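Local coordinates for RegF protein (Neisseria gonorrhoeae, PDB 4HOJ) that binds glutathione and calcium as a dimeric glutathione S-transferase homologue, probably a regulator related to stringent starvation protein A, at residues A[95-98]-A[99-103]; A[102-105]-A[106-109]. One frame throughout, in Å; residues are numbered along the deposited sequence.

Interaction 1 (A[95-98]-A[99-103]); sequences VLYR and MEKEL
The last turns of helix 86-102, in the all-helical C-terminal domain of a glutathione transferase fold, carry an i/i+4 salt bridge between Arg98 and Glu102. Arg98 NE reaches Glu102 OE2 at 2.8 Å, although the place of that oxygen is less sure. Arg98 NH2 adds a bond of 3.1 Å to the syn lone pair of Glu102 OE1. The carboxylate comes in at the guanidinium edge, the two planes 51° apart; a bend at chi3 (53°) turns the arginine tip along the helix toward Glu102. Beside it, Tyr97 and the extended Lys101 run alongside each other. Lys101 CD lies 3.8 Å from Tyr97 OH, and one water joins that hydroxyl to Lys101 NZ. Lys101 also makes a cation-pi contact with Tyr49 of the second subunit. On the buried side Met99 CE meets Leu96 CD2 at 4.0 Å, both packing on Ile152 of helix 151-161. Beneath all this, Met99 N donates to Val95 O. Glu100, salt-bridged to Arg17, shares a water with Leu96 O: the helix here presents one face to the partner subunit, another to the helical core and Glu100 to the glutathione site.

Interaction 2 (A[102-105]-A[106-109]); sequences ELFN and HVQV
Above one face of the His106 imidazole sits Asn105 ND2, 3.5 Å from the plane and shifted toward the ring's rim; at the edge, in plane, are Glu102 O and a water. The amide of Asn105 and the ring point the same way with their planes 55° apart. This is the first turn of helix 104-111, which starts directly after helix 86-102 with Leu103 as the N-cap residue. Asn105 turns its amide over the imidazole by placing CG between the backbone N and the carbonyl carbon (chi1 58°), which also brings OD1 to 3.4 Å from His106 CD2. Glu102 O lies 3.2 Å from His106 CD2, and the water bridges Glu102 O and His106 NE2, fastening the imidazole to the end of the preceding helix. Helix 117-134 also meets the histidine, through Ala123, Ala126 and Ile127.

On the buried side, Phe104 and Val107 run side by side, with Phe104 CD2 3.8 Å from Val107 CG2. Leu159 of helix 151-161 packs against both, and Arg17 makes a cation-pi contact with the phenyl ring. Val107 further touches Pro13 and Phe14, residues of the glutathione pocket, so this short helix joins the thioredoxin-like domain to the helical one. Gln108 also packs on Phe14, and its side chain comes within about 4 Å of the bound glutathione.

At the start of the new helix Leu103 O accepts from Val107 N at 3.1 Å and, more weakly, from His106 N. One residue on, Gln108 N donates to Phe104 O at 3.0 Å, while Gln108 CG lies 3.4 Å from that same oxygen.

Overall arrangement
Read from the N terminus, interaction 1 comes first, in the last turns of helix 86-102, and interaction 2 begins where it ends, sharing Glu102 and Leu103. Neither closes a long loop: each is a local contact within a continuous piece of chain, and they follow in series, neither nesting nor crossing. Their centres lie 9 Å apart. A probable hydrogen bond from Phe104 N to Met99 O (2.9 Å) spans the junction into helix 104-111. Both contacts lean on helices 151-161 and 117-134 and reach helix 13-25; interaction 1 adds helix 65-75 and packs on the second subunit. Together they line the domain interface beside the glutathione pocket.

Interaction 1 (A[95-98]-A[99-103])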
# COMPACT_ATOMS: atom_id res chain seq x y z
N VAL A 95 4.26 -2.52 -8.78
CA VAL A 95 5.07 -3.72 -8.55
C VAL A 95 5.21 -4.00 -7.04
O VAL A 95 4.95 -5.13 -6.57
CB VAL A 95 6.44 -3.65 -9.21
CG1 VAL A 95 7.32 -4.81 -8.72
CG2 VAL A 95 6.27 -3.72 -10.70
N LEU A 96 5.44 -2.97 -6.24
CA LEU A 96 5.53 -3.14 -4.77
C LEU A 96 4.25 -3.69 -4.23
O LEU A 96 4.22 -4.58 -3.37
CB LEU A 96 5.87 -1.82 -4.07
CG LEU A 96 7.25 -1.21 -4.10
CD1 LEU A 96 7.32 0.20 -3.49
CD2 LEU A 96 8.19 -2.10 -3.25
N TYR A 97 3.10 -3.13 -4.65
CA TYR A 97 1.81 -3.57 -4.15
C TYR A 97 1.60 -5.04 -4.53
O TYR A 97 1.17 -5.85 -3.68
CB TYR A 97 0.69 -2.67 -4.77
CG TYR A 97 -0.69 -3.18 -4.39
CD1 TYR A 97 -1.28 -2.85 -3.17
CD2 TYR A 97 -1.40 -3.97 -5.24
CE1 TYR A 97 -2.54 -3.36 -2.79
CE2 TYR A 97 -2.68 -4.46 -4.88
CZ TYR A 97 -3.21 -4.19 -3.64
OH TYR A 97 -4.42 -4.69 -3.24
N ARG A 98 1.86 -5.41 -5.79
CA ARG A 98 1.68 -6.80 -6.15
C ARG A 98 2.63 -7.73 -5.41
O ARG A 98 2.22 -8.85 -5.08
CB ARG A 98 1.81 -6.97 -7.65
CG ARG A 98 0.59 -6.30 -8.35
CD ARG A 98 0.36 -6.73 -9.77
NE ARG A 98 0.28 -8.18 -9.87
CZ ARG A 98 0.51 -8.84 -10.99
NH1 ARG A 98 0.72 -8.15 -12.12
NH2 ARG A 98 0.47 -10.17 -10.96
N MET A 99 3.87 -7.33 -5.14
CA MET A 99 4.74 -8.18 -4.31
C MET A 99 4.18 -8.35 -2.92
O MET A 99 4.24 -9.44 -2.35
CB MET A 99 6.15 -7.63 -4.24
CG MET A 99 6.88 -7.62 -5.58
SD MET A 99 8.65 -7.47 -5.36
CE MET A 99 8.75 -5.79 -4.75
N GLU A 100 3.58 -7.32 -2.33
CA GLU A 100 3.02 -7.44 -1.00
C GLU A 100 1.90 -8.40 -1.00
O GLU A 100 1.74 -9.21 -0.07
CB GLU A 100 2.55 -6.11 -0.35
CG GLU A 100 3.59 -5.15 0.31
CD GLU A 100 4.85 -5.75 1.07
OE1 GLU A 100 5.09 -5.56 2.30
OE2 GLU A 100 5.58 -6.32 0.37
N LYS A 101 1.06 -8.35 -2.04
CA LYS A 101 -0.16 -9.17 -2.06
C LYS A 101 0.07 -10.62 -2.53
O LYS A 101 -0.71 -11.49 -2.19
CB LYS A 101 -1.18 -8.49 -2.98
CG LYS A 101 -2.47 -9.26 -3.23
CD LYS A 101 -3.53 -8.35 -3.83
CE LYS A 101 -4.76 -9.16 -4.16
NZ LYS A 101 -5.93 -8.34 -4.57
N GLU A 102 1.12 -10.83 -3.32
CA GLU A 102 1.32 -12.14 -3.99
C GLU A 102 2.58 -12.87 -3.57
O GLU A 102 2.72 -14.07 -3.87
CB GLU A 102 1.37 -11.92 -5.51
CG GLU A 102 0.13 -11.25 -6.05
CD GLU A 102 0.27 -10.80 -7.49
OE1 GLU A 102 1.21 -11.25 -8.17
OE2 GLU A 102 -0.55 -9.96 -7.91
N LEU A 103 3.51 -12.20 -2.91
CA LEU A 103 4.75 -12.86 -2.41
C LEU A 103 4.87 -12.72 -0.91
O LEU A 103 5.06 -13.71 -0.20
CB LEU A 103 5.98 -12.26 -3.08
CG LEU A 103 6.18 -12.56 -4.56
CD1 LEU A 103 7.38 -11.76 -5.05
CD2 LEU A 103 6.40 -14.08 -4.81
O HOH W 1 6.58 -4.99 -1.67
O HOH W 2 -5.80 -5.75 -5.23

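Interaction 2 (A[102-105]-A[106-109])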
# COMPACT_ATOMS: atom_id res chain seq x y z
N GLU A 102 1.12 -10.83 -3.32
CA GLU A 102 1.32 -12.14 -3.99
C GLU A 102 2.58 -12.87 -3.57
O GLU A 102 2.72 -14.07 -3.87
CB GLU A 102 1.37 -11.92 -5.51
CG GLU A 102 0.13 -11.25 -6.05
CD GLU A 102 0.27 -10.80 -7.49
OE1 GLU A 102 1.21 -11.25 -8.17
OE2 GLU A 102 -0.55 -9.96 -7.91
N LEU A 103 3.51 -12.20 -2.91
CA LEU A 103 4.75 -12.86 -2.41
C LEU A 103 4.87 -12.72 -0.91
O LEU A 103 5.06 -13.71 -0.20
CB LEU A 103 5.98 -12.26 -3.08
CG LEU A 103 6.18 -12.56 -4.56
CD1 LEU A 103 7.38 -11.76 -5.05
CD2 LEU A 103 6.40 -14.08 -4.81
N PHE A 104 4.75 -11.50 -0.41
CA PHE A 104 5.05 -11.27 1.01
C PHE A 104 3.92 -11.70 1.93
O PHE A 104 4.14 -11.87 3.13
CB PHE A 104 5.59 -9.84 1.26
CG PHE A 104 7.01 -9.70 0.79
CD1 PHE A 104 7.29 -9.40 -0.55
CD2 PHE A 104 8.08 -9.97 1.64
CE1 PHE A 104 8.56 -9.35 -1.01
CE2 PHE A 104 9.40 -9.88 1.21
CZ PHE A 104 9.64 -9.57 -0.14
N ASN A 105 2.74 -11.90 1.37
CA ASN A 105 1.68 -12.56 2.17
C ASN A 105 2.13 -13.98 2.53
O ASN A 105 1.96 -14.43 3.66
CB ASN A 105 0.38 -12.58 1.38
CG ASN A 105 0.52 -13.28 0.04
OD1 ASN A 105 1.51 -13.12 -0.68
ND2 ASN A 105 -0.51 -14.11 -0.31
N HIS A 106 2.76 -14.66 1.59
CA HIS A 106 3.29 -16.01 1.87
C HIS A 106 4.47 -15.97 2.81
O HIS A 106 4.60 -16.87 3.67
CB HIS A 106 3.68 -16.71 0.55
CG HIS A 106 2.54 -16.83 -0.41
ND1 HIS A 106 1.44 -17.63 -0.16
CD2 HIS A 106 2.33 -16.24 -1.61
CE1 HIS A 106 0.58 -17.49 -1.16
NE2 HIS A 106 1.09 -16.66 -2.05
N VAL A 107 5.31 -14.94 2.68
CA VAL A 107 6.43 -14.75 3.63
C VAL A 107 5.88 -14.63 5.05
O VAL A 107 6.42 -15.23 5.97
CB VAL A 107 7.23 -13.50 3.23
CG1 VAL A 107 8.23 -13.10 4.39
CG2 VAL A 107 7.93 -13.77 1.91
N GLN A 108 4.78 -13.89 5.24
CA GLN A 108 4.24 -13.81 6.60
C GLN A 108 3.81 -15.14 7.17
O GLN A 108 3.91 -15.36 8.39
CB GLN A 108 3.06 -12.80 6.66
CG GLN A 108 3.56 -11.35 6.40
CD GLN A 108 2.44 -10.32 6.40
OE1 GLN A 108 1.75 -10.15 7.41
NE2 GLN A 108 2.20 -9.70 5.25
N VAL A 109 3.28 -16.01 6.30
CA VAL A 109 2.91 -17.36 6.74
C VAL A 109 4.14 -18.17 7.18
O VAL A 109 4.14 -18.81 8.22
CB VAL A 109 2.13 -18.14 5.64
CG1 VAL A 109 1.82 -19.57 6.12
CG2 VAL A 109 0.82 -17.44 5.26
O HOH W 3 0.57 -15.70 -4.75